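Local coordinates for protein benzoylformate decarboxylase (Mycobacterium smegmatis, PDB 4Q9D) that belongs to the thiamine pyrophosphate-dependent enzyme family and holds a magnesium ion in its C-terminal domain, the chain assembling into a tetramer, at residues K5-V10 / D164-P169; L72-G77 / P111-P116; S84-Y89 / T400-I405; Q151-P156 / A300-S305; A411-A416 / H450-V455. All coordinates share one frame; numbering follows the deposited sequence.

The five contacts run from the N-terminal domain through the domain junctions to the C-terminal domain. Interactions 1 and 2 both lie in the N-terminal domain, their centres about 21 Å apart. Helices 74-80 and 82-90 follow each other in the chain and carry one segment each of interactions 2 and 3. Interactions 3 and 4 touch directly, with Y89 CA and P156 CD 3.5 Å apart; the first joins the N-terminal and C-terminal domains, while the second brings the loop before strand 157-162 against the central domain. Interaction 5, centred about 19 Å from the centre of interaction 3, packs helix 408-421 on the start of strand 454-460, which leads to the magnesium ligands N461 and E463; D434 completes these protein ligands.

Interaction 1. Residues K5-V10 / D164-P169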
# COMPACT_ATOMS: atom_id res chain seq x y z
N LYS B 5 -11.96 -31.18 -17.25
CA LYS B 5 -11.67 -29.78 -17.60
C LYS B 5 -10.71 -29.18 -16.58
O LYS B 5 -10.85 -29.40 -15.37
CB LYS B 5 -12.95 -28.96 -17.60
CG LYS B 5 -14.03 -29.52 -18.48
CD LYS B 5 -13.66 -29.39 -19.92
CE LYS B 5 -14.91 -29.23 -20.79
NZ LYS B 5 -14.61 -29.48 -22.22
N THR B 6 -9.71 -28.46 -17.06
CA THR B 6 -8.80 -27.74 -16.18
C THR B 6 -9.27 -26.29 -16.00
O THR B 6 -10.12 -25.79 -16.73
CB THR B 6 -7.41 -27.72 -16.79
OG1 THR B 6 -7.49 -27.06 -18.06
CG2 THR B 6 -6.89 -29.20 -17.01
N VAL B 7 -8.66 -25.61 -15.05
CA VAL B 7 -8.86 -24.18 -14.89
C VAL B 7 -8.64 -23.44 -16.23
O VAL B 7 -9.39 -22.53 -16.57
CB VAL B 7 -7.91 -23.65 -13.79
CG1 VAL B 7 -7.77 -22.10 -13.88
CG2 VAL B 7 -8.42 -24.09 -12.39
N HIS B 8 -7.63 -23.87 -16.99
CA HIS B 8 -7.34 -23.31 -18.31
C HIS B 8 -8.54 -23.46 -19.26
O HIS B 8 -8.96 -22.50 -19.91
CB HIS B 8 -6.08 -24.00 -18.86
CG HIS B 8 -5.52 -23.40 -20.11
ND1 HIS B 8 -6.10 -23.58 -21.36
CD2 HIS B 8 -4.42 -22.63 -20.32
CE1 HIS B 8 -5.37 -22.96 -22.28
NE2 HIS B 8 -4.35 -22.38 -21.68
N ASP B 9 -9.10 -24.68 -19.33
CA ASP B 9 -10.26 -24.94 -20.20
C ASP B 9 -11.43 -24.01 -19.90
O ASP B 9 -11.98 -23.36 -20.79
CB ASP B 9 -10.79 -26.39 -20.04
CG ASP B 9 -9.80 -27.44 -20.53
OD1 ASP B 9 -9.09 -27.18 -21.52
OD2 ASP B 9 -9.72 -28.51 -19.90
N VAL B 10 -11.86 -24.02 -18.64
CA VAL B 10 -13.06 -23.29 -18.31
C VAL B 10 -12.83 -21.76 -18.31
O VAL B 10 -13.78 -20.99 -18.50
CB VAL B 10 -13.70 -23.79 -16.98
CG1 VAL B 10 -13.81 -25.33 -16.98
CG2 VAL B 10 -12.92 -23.33 -15.78
N ASP B 164 1.12 -22.36 -11.94
CA ASP B 164 0.72 -23.76 -11.76
C ASP B 164 -0.78 -23.87 -11.69
O ASP B 164 -1.31 -24.97 -11.73
CB ASP B 164 1.41 -24.41 -10.53
CG ASP B 164 1.22 -23.61 -9.25
OD1 ASP B 164 1.36 -22.37 -9.29
OD2 ASP B 164 0.94 -24.20 -8.19
N ASP B 165 -1.48 -22.74 -11.60
CA ASP B 165 -2.93 -22.78 -11.43
C ASP B 165 -3.65 -23.37 -12.64
O ASP B 165 -4.68 -24.02 -12.52
CB ASP B 165 -3.51 -21.37 -11.11
CG ASP B 165 -3.26 -20.92 -9.66
OD1 ASP B 165 -2.61 -21.68 -8.89
OD2 ASP B 165 -3.69 -19.81 -9.28
N TRP B 166 -3.11 -23.10 -13.82
CA TRP B 166 -3.86 -23.28 -15.07
C TRP B 166 -4.15 -24.76 -15.36
O TRP B 166 -5.15 -25.09 -15.96
CB TRP B 166 -3.06 -22.65 -16.23
CG TRP B 166 -3.05 -21.14 -16.13
CD1 TRP B 166 -2.01 -20.34 -15.74
CD2 TRP B 166 -4.17 -20.26 -16.35
NE1 TRP B 166 -2.40 -19.02 -15.73
CE2 TRP B 166 -3.72 -18.94 -16.10
CE3 TRP B 166 -5.49 -20.46 -16.74
CZ2 TRP B 166 -4.54 -17.83 -16.26
CZ3 TRP B 166 -6.32 -19.35 -16.87
CH2 TRP B 166 -5.84 -18.05 -16.62
N ASP B 167 -3.24 -25.64 -14.92
CA ASP B 167 -3.38 -27.07 -15.17
C ASP B 167 -4.16 -27.80 -14.09
O ASP B 167 -4.35 -28.99 -14.18
CB ASP B 167 -2.01 -27.72 -15.40
CG ASP B 167 -1.40 -27.26 -16.72
OD1 ASP B 167 -2.20 -26.91 -17.63
OD2 ASP B 167 -0.14 -27.24 -16.84
N LYS B 168 -4.64 -27.09 -13.07
CA LYS B 168 -5.43 -27.74 -12.04
C LYS B 168 -6.85 -28.10 -12.54
O LYS B 168 -7.40 -27.43 -13.40
CB LYS B 168 -5.45 -26.88 -10.77
CG LYS B 168 -4.02 -26.62 -10.23
CD LYS B 168 -3.46 -27.94 -9.68
CE LYS B 168 -2.18 -27.73 -8.88
NZ LYS B 168 -1.07 -27.40 -9.79
N PRO B 169 -7.45 -29.16 -11.98
CA PRO B 169 -8.84 -29.49 -12.35
C PRO B 169 -9.76 -28.33 -12.01
O PRO B 169 -9.66 -27.79 -10.91
CB PRO B 169 -9.18 -30.69 -11.43
CG PRO B 169 -7.85 -31.34 -11.15
CD PRO B 169 -6.84 -30.17 -11.09
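T6 and V7 meet the segment W166-P169 where helix 7-18 begins, a start marked by a capping box between T6 and D9 and joined by a single beta bridge to P169. V7 N donates to K168 O at 2.8 Å, and H8 N donates to W166 O at 2.9 Å. Two successive amides at the helix start thus reach across to the type I turn D165-K168. Within the box, the T6 hydroxyl stands between backbone N and carbonyl carbon (chi1 60°), where OG1 receives D9 N, while T6 N returns a bond to D9 OD2 from above the carboxylate plane. V7 points its side chain into the turn: CG1 lies anti to the backbone N (chi1 163°) and meets W166 CE3 obliquely at 4.0 Å, the valine set crosswise to the tryptophan side chain. V138 of helix 138-150 packs on both V7 and W166. The D165 carboxylate turns instead to R104, with which it forms a salt bridge. H8 CA lies at the edge of the W166 indole, near its plane, 3.7 Å from CE3.

Interaction 2. Residues L72-G77 / P111-P116; sequences LHTAAG and PYLNNP
T74 swings its hydroxyl away from the backbone N (chi1 -178°) and toward the L113 carbonyl, while N115, with CG also opposite its own N (chi1 -169°), lays its amide beside A75. The first of these torsions sets up the one hydrogen bond between the segments: T74 OG1 donates to L113 O at 2.8 Å, approaching from above the carbonyl plane, 38° out of it. The same torsion leaves T74 CG2 wedged between N and carbonyl carbon. It sits over the centre of the H73 imidazole, 3.7 Å above the plane, and it also meets L113 CD2 at 3.7 Å. The leucine reaches the histidine as well, L113 CD1 lying 3.9 Å from H73 NE2 in an oblique approach.

On the other flank, N115 CB comes 3.3 Å from T74 OG1, the two side chains running antiparallel, and N115 OD1 is within 3.2 Å of A75 CB. L113 takes a positive phi as the third residue of the type II turn P111-N114, and S402 of the second subunit packs on its side chain. The arrangement joins the start of helix 74-80, just after strand 68-72, to the long loop following strand 95-101, all within the parallel alpha/beta N-terminal thiamine pyrophosphate-binding domain. E31 receives H73 ND1 on OE1 and T74 N on OE2, linking two neighbouring residues through one carboxylate. The hydroxyl bond thus gives the buried L113 carbonyl a partner and sets the T74 rotation, leaving CG2 to make the apolar contact with L113 and the H73 ring.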
# COMPACT_ATOMS: atom_id res chain seq x y z
N LEU B 72 0.99 -9.87 -19.23
CA LEU B 72 2.32 -9.31 -19.03
C LEU B 72 3.21 -10.28 -18.25
O LEU B 72 2.71 -11.11 -17.49
CB LEU B 72 2.22 -7.97 -18.23
CG LEU B 72 1.28 -6.90 -18.80
CD1 LEU B 72 1.23 -5.61 -17.94
CD2 LEU B 72 1.70 -6.56 -20.19
N HIS B 73 4.51 -10.16 -18.43
CA HIS B 73 5.48 -11.06 -17.83
C HIS B 73 5.88 -10.69 -16.37
O HIS B 73 6.82 -9.90 -16.14
CB HIS B 73 6.75 -11.03 -18.70
CG HIS B 73 7.80 -11.99 -18.24
ND1 HIS B 73 7.51 -13.29 -17.86
CD2 HIS B 73 9.14 -11.84 -18.09
CE1 HIS B 73 8.63 -13.90 -17.51
NE2 HIS B 73 9.64 -13.05 -17.65
N THR B 74 5.21 -11.31 -15.40
CA THR B 74 5.50 -11.16 -13.96
C THR B 74 5.82 -9.70 -13.57
O THR B 74 5.19 -8.76 -14.08
CB THR B 74 6.57 -12.22 -13.47
OG1 THR B 74 6.79 -12.08 -12.07
CG2 THR B 74 7.91 -12.09 -14.23
N ALA B 75 6.78 -9.49 -12.66
CA ALA B 75 7.00 -8.12 -12.15
C ALA B 75 7.62 -7.20 -13.21
O ALA B 75 7.32 -5.99 -13.26
CB ALA B 75 7.89 -8.13 -10.90
N ALA B 76 8.51 -7.79 -14.01
CA ALA B 76 9.29 -7.09 -15.02
C ALA B 76 8.38 -6.49 -16.09
O ALA B 76 8.49 -5.30 -16.44
CB ALA B 76 10.28 -8.08 -15.68
N GLY B 77 7.50 -7.33 -16.61
CA GLY B 77 6.59 -6.92 -17.67
C GLY B 77 5.51 -6.00 -17.12
O GLY B 77 5.13 -4.99 -17.75
N PRO B 111 11.69 -17.10 -5.47
CA PRO B 111 12.57 -17.58 -6.54
C PRO B 111 12.73 -16.56 -7.67
O PRO B 111 12.15 -15.46 -7.61
CB PRO B 111 11.86 -18.85 -7.04
CG PRO B 111 10.38 -18.56 -6.81
CD PRO B 111 10.37 -17.78 -5.48
N TYR B 112 13.54 -16.90 -8.68
CA TYR B 112 13.82 -15.99 -9.80
C TYR B 112 12.50 -15.65 -10.48
O TYR B 112 11.68 -16.56 -10.72
CB TYR B 112 14.69 -16.71 -10.82
CG TYR B 112 15.44 -15.87 -11.84
CD1 TYR B 112 16.45 -15.01 -11.45
CD2 TYR B 112 15.19 -16.02 -13.20
CE1 TYR B 112 17.19 -14.29 -12.38
CE2 TYR B 112 15.92 -15.29 -14.14
CZ TYR B 112 16.91 -14.44 -13.72
OH TYR B 112 17.67 -13.75 -14.64
N LEU B 113 12.33 -14.37 -10.80
CA LEU B 113 11.13 -13.86 -11.49
C LEU B 113 9.83 -14.03 -10.70
O LEU B 113 8.75 -13.96 -11.26
CB LEU B 113 11.02 -14.44 -12.89
CG LEU B 113 12.02 -13.76 -13.85
CD1 LEU B 113 12.22 -14.59 -15.11
CD2 LEU B 113 11.62 -12.31 -14.21
N ASN B 114 9.94 -14.28 -9.41
CA ASN B 114 8.79 -14.15 -8.50
C ASN B 114 8.34 -12.69 -8.51
O ASN B 114 9.14 -11.79 -8.75
CB ASN B 114 9.22 -14.52 -7.09
CG ASN B 114 8.07 -14.69 -6.14
OD1 ASN B 114 7.01 -15.20 -6.51
ND2 ASN B 114 8.28 -14.30 -4.87
N ASN B 115 7.06 -12.48 -8.25
CA ASN B 115 6.49 -11.16 -8.16
C ASN B 115 5.86 -11.01 -6.77
O ASN B 115 4.64 -11.04 -6.62
CB ASN B 115 5.43 -10.96 -9.26
CG ASN B 115 4.98 -9.50 -9.38
OD1 ASN B 115 5.58 -8.60 -8.77
ND2 ASN B 115 3.93 -9.25 -10.17
N PRO B 116 6.70 -10.85 -5.73
CA PRO B 116 6.21 -10.77 -4.34
C PRO B 116 5.35 -9.54 -4.10
O PRO B 116 5.66 -8.46 -4.63
CB PRO B 116 7.50 -10.72 -3.49
CG PRO B 116 8.55 -10.19 -4.42
CD PRO B 116 8.16 -10.67 -5.83

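Interaction 3. Residues S84-Y89 / T400-I405; sequences SLVAAY and TGSGGI
T400 approaches the helix with its hydroxyl, OG1 lying 4.2 Å from A87 CB, but that oxygen serves its own loop first. Held opposite the backbone N (chi1 170°), it receives S402 N, which makes an ST turn, takes a weak bond from G403 N, and donates to G404 O at 3.0 Å with a tilt of 23° from the carbonyl plane. One hydroxyl therefore ties together three later residues of the loop. From the second subunit, Y112 packs on T400.

G401 follows, and with no side chain in the way its CA comes to 3.7 Å from A87 O. A water joins the same two residues, giving a weak bond to A87 O and taking a weak one from G401 N. This is where the N-terminal and C-terminal thiamine pyrophosphate-binding domains meet within one chain: helix 82-90 lies against the loop that leads from strand 397-399, at one edge of the sheet within this chain, to helix 408-421.

S402 makes the closest side-chain approach. Its CB rests 3.7 Å from A87 CA and 3.9 Å from V86 CG1, so the base of the serine sits across the helix surface between two consecutive residues. The hydroxyl, at chi1 62°, stands over the alanine methyl, with S402 OG 3.6 Å from A87 CB. At G403 the backbone takes a positive phi suited to glycine. G404 N then donates to S402 OG at 3.0 Å in a nearly straight bond that closes a second ST turn.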
# COMPACT_ATOMS: atom_id res chain seq x y z
N SER B 84 1.82 3.29 -19.21
CA SER B 84 0.59 3.16 -20.00
C SER B 84 -0.60 2.86 -19.09
O SER B 84 -1.73 3.26 -19.36
CB SER B 84 0.74 2.04 -21.05
OG SER B 84 1.76 2.33 -21.96
N LEU B 85 -0.35 2.15 -17.98
CA LEU B 85 -1.43 1.88 -17.03
C LEU B 85 -2.06 3.21 -16.49
O LEU B 85 -3.28 3.36 -16.44
CB LEU B 85 -0.92 0.97 -15.88
CG LEU B 85 -1.97 0.71 -14.81
CD1 LEU B 85 -3.21 -0.02 -15.39
CD2 LEU B 85 -1.35 -0.07 -13.61
N VAL B 86 -1.23 4.17 -16.11
CA VAL B 86 -1.73 5.47 -15.65
C VAL B 86 -2.65 6.09 -16.71
O VAL B 86 -3.76 6.52 -16.40
CB VAL B 86 -0.56 6.45 -15.38
CG1 VAL B 86 -1.07 7.87 -14.92
CG2 VAL B 86 0.37 5.86 -14.35
N ALA B 87 -2.21 6.08 -17.96
CA ALA B 87 -3.03 6.60 -19.07
C ALA B 87 -4.38 5.89 -19.19
O ALA B 87 -5.41 6.54 -19.36
CB ALA B 87 -2.25 6.52 -20.40
N ALA B 88 -4.39 4.56 -19.12
CA ALA B 88 -5.62 3.79 -19.21
C ALA B 88 -6.53 4.11 -18.02
O ALA B 88 -7.75 4.20 -18.14
CB ALA B 88 -5.30 2.26 -19.26
N TYR B 89 -5.92 4.22 -16.85
CA TYR B 89 -6.68 4.52 -15.66
C TYR B 89 -7.33 5.93 -15.77
O TYR B 89 -8.52 6.11 -15.49
CB TYR B 89 -5.77 4.44 -14.43
CG TYR B 89 -6.55 4.69 -13.14
CD1 TYR B 89 -7.03 3.63 -12.40
CD2 TYR B 89 -6.79 5.99 -12.67
CE1 TYR B 89 -7.73 3.83 -11.21
CE2 TYR B 89 -7.49 6.21 -11.49
CZ TYR B 89 -7.97 5.13 -10.77
OH TYR B 89 -8.67 5.33 -9.59
N THR B 400 -3.56 10.75 -25.36
CA THR B 400 -3.19 10.17 -24.07
C THR B 400 -4.15 10.56 -22.95
O THR B 400 -4.46 11.75 -22.78
CB THR B 400 -1.77 10.57 -23.66
OG1 THR B 400 -1.57 10.17 -22.30
CG2 THR B 400 -1.56 12.11 -23.79
N GLY B 401 -4.62 9.56 -22.21
CA GLY B 401 -5.50 9.77 -21.06
C GLY B 401 -4.82 10.58 -19.96
O GLY B 401 -5.46 11.38 -19.26
N SER B 402 -3.51 10.39 -19.81
CA SER B 402 -2.82 10.98 -18.67
C SER B 402 -2.00 12.24 -19.01
O SER B 402 -1.61 12.98 -18.11
CB SER B 402 -1.85 9.97 -18.08
OG SER B 402 -0.88 9.62 -19.06
N GLY B 403 -1.71 12.46 -20.29
CA GLY B 403 -0.72 13.46 -20.66
C GLY B 403 0.66 12.84 -20.86
O GLY B 403 1.56 13.46 -21.43
N GLY B 404 0.86 11.60 -20.41
CA GLY B 404 2.15 10.95 -20.69
C GLY B 404 2.30 10.56 -22.17
O GLY B 404 1.38 9.98 -22.78
N ILE B 405 3.46 10.85 -22.76
CA ILE B 405 3.67 10.53 -24.17
C ILE B 405 4.20 9.11 -24.38
O ILE B 405 4.47 8.38 -23.42
CB ILE B 405 4.55 11.60 -24.89
CG1 ILE B 405 5.91 11.71 -24.21
CG2 ILE B 405 3.85 12.95 -24.81
CD1 ILE B 405 6.80 12.83 -24.79
O HOH W 1 -5.48 6.59 -22.20

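Interaction 4. Residues Q151-P156 / A300-S305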
# COMPACT_ATOMS: atom_id res chain seq x y z
N GLN B 151 -18.09 -1.92 -14.43
CA GLN B 151 -19.02 -1.09 -13.67
C GLN B 151 -18.49 0.33 -13.60
O GLN B 151 -17.28 0.54 -13.59
CB GLN B 151 -19.30 -1.67 -12.29
CG GLN B 151 -19.98 -3.05 -12.34
CD GLN B 151 -20.26 -3.61 -10.96
OE1 GLN B 151 -21.40 -3.98 -10.65
NE2 GLN B 151 -19.23 -3.66 -10.11
N PRO B 152 -19.40 1.32 -13.57
CA PRO B 152 -18.95 2.72 -13.72
C PRO B 152 -18.36 3.28 -12.42
O PRO B 152 -18.78 2.87 -11.35
CB PRO B 152 -20.25 3.47 -14.06
CG PRO B 152 -21.36 2.62 -13.48
CD PRO B 152 -20.86 1.17 -13.66
N PRO B 153 -17.35 4.16 -12.51
CA PRO B 153 -16.67 4.49 -13.77
C PRO B 153 -15.70 3.38 -14.15
O PRO B 153 -15.03 2.81 -13.28
CB PRO B 153 -15.90 5.77 -13.42
CG PRO B 153 -15.55 5.58 -11.98
CD PRO B 153 -16.73 4.85 -11.35
N MET B 154 -15.62 3.08 -15.45
CA MET B 154 -14.79 1.99 -15.92
C MET B 154 -13.33 2.27 -15.65
O MET B 154 -12.94 3.40 -15.46
CB MET B 154 -15.01 1.76 -17.42
CG MET B 154 -16.41 1.29 -17.76
SD MET B 154 -16.59 0.89 -19.49
CE MET B 154 -18.27 0.29 -19.53
N GLY B 155 -12.51 1.22 -15.66
CA GLY B 155 -11.10 1.38 -15.44
C GLY B 155 -10.36 0.06 -15.44
O GLY B 155 -10.96 -1.01 -15.50
N PRO B 156 -9.03 0.13 -15.39
CA PRO B 156 -8.25 -1.11 -15.50
C PRO B 156 -8.18 -1.86 -14.17
O PRO B 156 -8.25 -1.26 -13.09
CB PRO B 156 -6.85 -0.61 -15.91
CG PRO B 156 -6.77 0.79 -15.27
CD PRO B 156 -8.18 1.34 -15.40
N ALA B 300 -19.68 10.58 -14.51
CA ALA B 300 -19.90 9.18 -14.12
C ALA B 300 -18.84 8.76 -13.11
O ALA B 300 -18.89 7.66 -12.56
CB ALA B 300 -19.89 8.26 -15.33
N ASP B 301 -17.87 9.64 -12.86
CA ASP B 301 -16.75 9.29 -11.97
C ASP B 301 -16.76 10.06 -10.66
O ASP B 301 -16.30 11.20 -10.61
CB ASP B 301 -15.42 9.46 -12.71
CG ASP B 301 -14.21 9.03 -11.87
OD1 ASP B 301 -14.38 8.63 -10.69
OD2 ASP B 301 -13.07 9.10 -12.40
N PRO B 302 -17.22 9.42 -9.58
CA PRO B 302 -17.32 10.08 -8.27
C PRO B 302 -16.01 10.72 -7.81
O PRO B 302 -16.04 11.63 -6.99
CB PRO B 302 -17.74 8.94 -7.31
CG PRO B 302 -18.21 7.82 -8.22
CD PRO B 302 -17.48 7.97 -9.50
N HIS B 303 -14.87 10.22 -8.31
CA HIS B 303 -13.61 10.81 -7.95
C HIS B 303 -13.52 12.24 -8.52
O HIS B 303 -13.02 13.17 -7.85
CB HIS B 303 -12.41 9.97 -8.45
CG HIS B 303 -11.11 10.69 -8.29
ND1 HIS B 303 -10.44 11.29 -9.35
CD2 HIS B 303 -10.37 10.98 -7.19
CE1 HIS B 303 -9.35 11.88 -8.91
NE2 HIS B 303 -9.28 11.69 -7.60
N ARG B 304 -13.98 12.40 -9.75
CA ARG B 304 -13.96 13.72 -10.42
C ARG B 304 -14.88 14.75 -9.77
O ARG B 304 -14.54 15.94 -9.70
CB ARG B 304 -14.27 13.60 -11.92
CG ARG B 304 -13.07 13.12 -12.72
CD ARG B 304 -11.88 13.99 -12.27
NE ARG B 304 -10.56 13.43 -12.54
CZ ARG B 304 -9.42 14.09 -12.38
NH1 ARG B 304 -9.39 15.37 -11.98
NH2 ARG B 304 -8.28 13.47 -12.66
N SER B 305 -16.04 14.32 -9.27
CA SER B 305 -16.90 15.25 -8.53
C SER B 305 -16.31 15.50 -7.14
O SER B 305 -16.45 16.58 -6.59
CB SER B 305 -18.34 14.72 -8.41
OG SER B 305 -18.32 13.33 -8.11
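P153 presses its ring against A300, D301 and P302, which lead from strand 294-299 of the central domain's parallel, Rossmann-like sheet into helix 302-307, where D301 is the N-cap. The ring carbons spread over all three residues. P153 CB lies 3.6 Å from A300 O, P153 CG is 3.5 Å from D301 OD1, and P153 CD meets P302 CD at 3.7 Å, so that the two prolines reach toward each other with their delta carbons. The D301 side chain runs across the P153 ring. Apolar ring carbons thus face both a carbonyl and a carboxylate oxygen.

Behind this first shell, a cis peptide bond before P153 bends the loop that links helix 138-150 to strand 157-162, and K127 NZ donates a hydrogen bond to P153 O. On the other side E210 accepts A300 N and T299 OG1 accepts D301 N. Further out lie the subunit contacts: Q151 NE2 bonds to P302 O of the third subunit, and P302 O in turn receives Q151 NE2 of that subunit, while R304 forms a salt bridge with D110 of the second subunit. The cap is consistent with the carboxylate's place beside the proline: D301 carries CG opposite its backbone N (chi1 -177°), and D301 OD1 accepts H303 N at 2.9 Å from above the carboxylate plane.

Interaction 5. Residues A411-A416 / H450-V455; sequences AAVGIA and HKLPIV
V413 on helix 408-421 meets L452 and I454 on the segment 450-455, its side chain crossing each of theirs at about a right angle. Its two methyls divide the work. CG1, opposite the backbone N (chi1 179°), runs up against L452 CD1 at 3.5 Å, unusually close for two methyl carbons, while V413 CG2 lies 4.1 Å from I454 CD1. One turn further along, A416 offers its methyl between the same two residues, 4.0 Å from L452 CB and 3.7 Å from I454 CG1. The isoleucine extends its chain along the helix surface, and its tip settles on the backbone, with I454 CD1 3.4 Å from A412 O and 3.5 Å from V413 CA. Its other branch, I454 CG2, meets the A412 methyl at 4.2 Å. Small alanines thus let L452 and I454 lie close to the helix.

L452 emerges just after a Schellman motif, with K451 as its C-prime residue, that ends helix 443-449; R420 NH1 donates to H450 O. A412 also touches V375 of strand 373-377 in the same sheet. Such apolar packing of a helix on a parallel sheet is characteristic of the alpha/beta fold of thiamine pyrophosphate-binding domains, here the C-terminal one.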
# COMPACT_ATOMS: atom_id res chain seq x y z
N ALA B 411 -1.47 3.25 -29.22
CA ALA B 411 -2.93 3.41 -29.24
C ALA B 411 -3.48 3.44 -30.67
O ALA B 411 -4.55 2.87 -30.94
CB ALA B 411 -3.35 4.69 -28.48
N ALA B 412 -2.77 4.10 -31.58
CA ALA B 412 -3.19 4.09 -32.99
C ALA B 412 -3.27 2.66 -33.56
O ALA B 412 -4.18 2.35 -34.33
CB ALA B 412 -2.24 4.94 -33.84
N VAL B 413 -2.30 1.82 -33.22
CA VAL B 413 -2.27 0.44 -33.66
C VAL B 413 -3.48 -0.29 -33.06
O VAL B 413 -4.20 -1.01 -33.75
CB VAL B 413 -0.96 -0.28 -33.22
CG1 VAL B 413 -0.96 -1.76 -33.67
CG2 VAL B 413 0.26 0.43 -33.77
N GLY B 414 -3.72 -0.08 -31.76
CA GLY B 414 -4.90 -0.62 -31.11
C GLY B 414 -6.23 -0.16 -31.72
O GLY B 414 -7.14 -0.96 -31.91
N ILE B 415 -6.34 1.13 -32.01
CA ILE B 415 -7.55 1.67 -32.62
C ILE B 415 -7.81 1.04 -33.99
O ILE B 415 -8.93 0.65 -34.31
CB ILE B 415 -7.48 3.22 -32.75
CG1 ILE B 415 -7.57 3.87 -31.36
CG2 ILE B 415 -8.60 3.74 -33.66
CD1 ILE B 415 -6.83 5.26 -31.27
N ALA B 416 -6.76 0.92 -34.80
CA ALA B 416 -6.94 0.31 -36.13
C ALA B 416 -7.30 -1.18 -36.04
O ALA B 416 -8.15 -1.66 -36.80
CB ALA B 416 -5.70 0.53 -37.00
N HIS B 450 0.42 -6.45 -38.87
CA HIS B 450 -1.01 -6.64 -39.11
C HIS B 450 -1.54 -5.80 -40.28
O HIS B 450 -2.75 -5.74 -40.49
CB HIS B 450 -1.83 -6.36 -37.85
CG HIS B 450 -1.53 -7.31 -36.74
ND1 HIS B 450 -2.36 -8.35 -36.41
CD2 HIS B 450 -0.46 -7.40 -35.91
CE1 HIS B 450 -1.82 -9.05 -35.42
NE2 HIS B 450 -0.67 -8.49 -35.10
N LYS B 451 -0.62 -5.18 -41.03
CA LYS B 451 -0.96 -4.39 -42.21
C LYS B 451 -2.09 -3.41 -41.91
O LYS B 451 -3.10 -3.39 -42.59
CB LYS B 451 -1.38 -5.31 -43.36
CG LYS B 451 -0.24 -6.19 -43.90
CD LYS B 451 -0.81 -7.17 -44.92
CE LYS B 451 0.26 -8.05 -45.53
NZ LYS B 451 0.91 -8.89 -44.50
N LEU B 452 -1.91 -2.59 -40.88
CA LEU B 452 -2.98 -1.68 -40.47
C LEU B 452 -2.96 -0.38 -41.30
O LEU B 452 -1.89 0.10 -41.68
CB LEU B 452 -2.85 -1.40 -38.97
CG LEU B 452 -3.03 -2.67 -38.11
CD1 LEU B 452 -2.61 -2.41 -36.65
CD2 LEU B 452 -4.47 -3.12 -38.19
N PRO B 453 -4.15 0.18 -41.60
CA PRO B 453 -4.21 1.45 -42.34
C PRO B 453 -3.97 2.61 -41.39
O PRO B 453 -4.89 3.34 -40.99
CB PRO B 453 -5.65 1.48 -42.89
CG PRO B 453 -6.45 0.74 -41.82
CD PRO B 453 -5.50 -0.36 -41.30
N ILE B 454 -2.70 2.79 -41.05
CA ILE B 454 -2.31 3.88 -40.20
C ILE B 454 -1.25 4.72 -40.90
O ILE B 454 -0.25 4.19 -41.41
CB ILE B 454 -1.73 3.39 -38.86
CG1 ILE B 454 -2.69 2.41 -38.17
CG2 ILE B 454 -1.40 4.59 -37.96
CD1 ILE B 454 -2.05 1.78 -36.94
N VAL B 455 -1.46 6.02 -40.92
CA VAL B 455 -0.46 6.94 -41.45
C VAL B 455 0.10 7.72 -40.28
O VAL B 455 -0.61 8.52 -39.67
CB VAL B 455 -1.07 7.92 -42.49
CG1 VAL B 455 0.01 8.83 -43.04
CG2 VAL B 455 -1.78 7.15 -43.62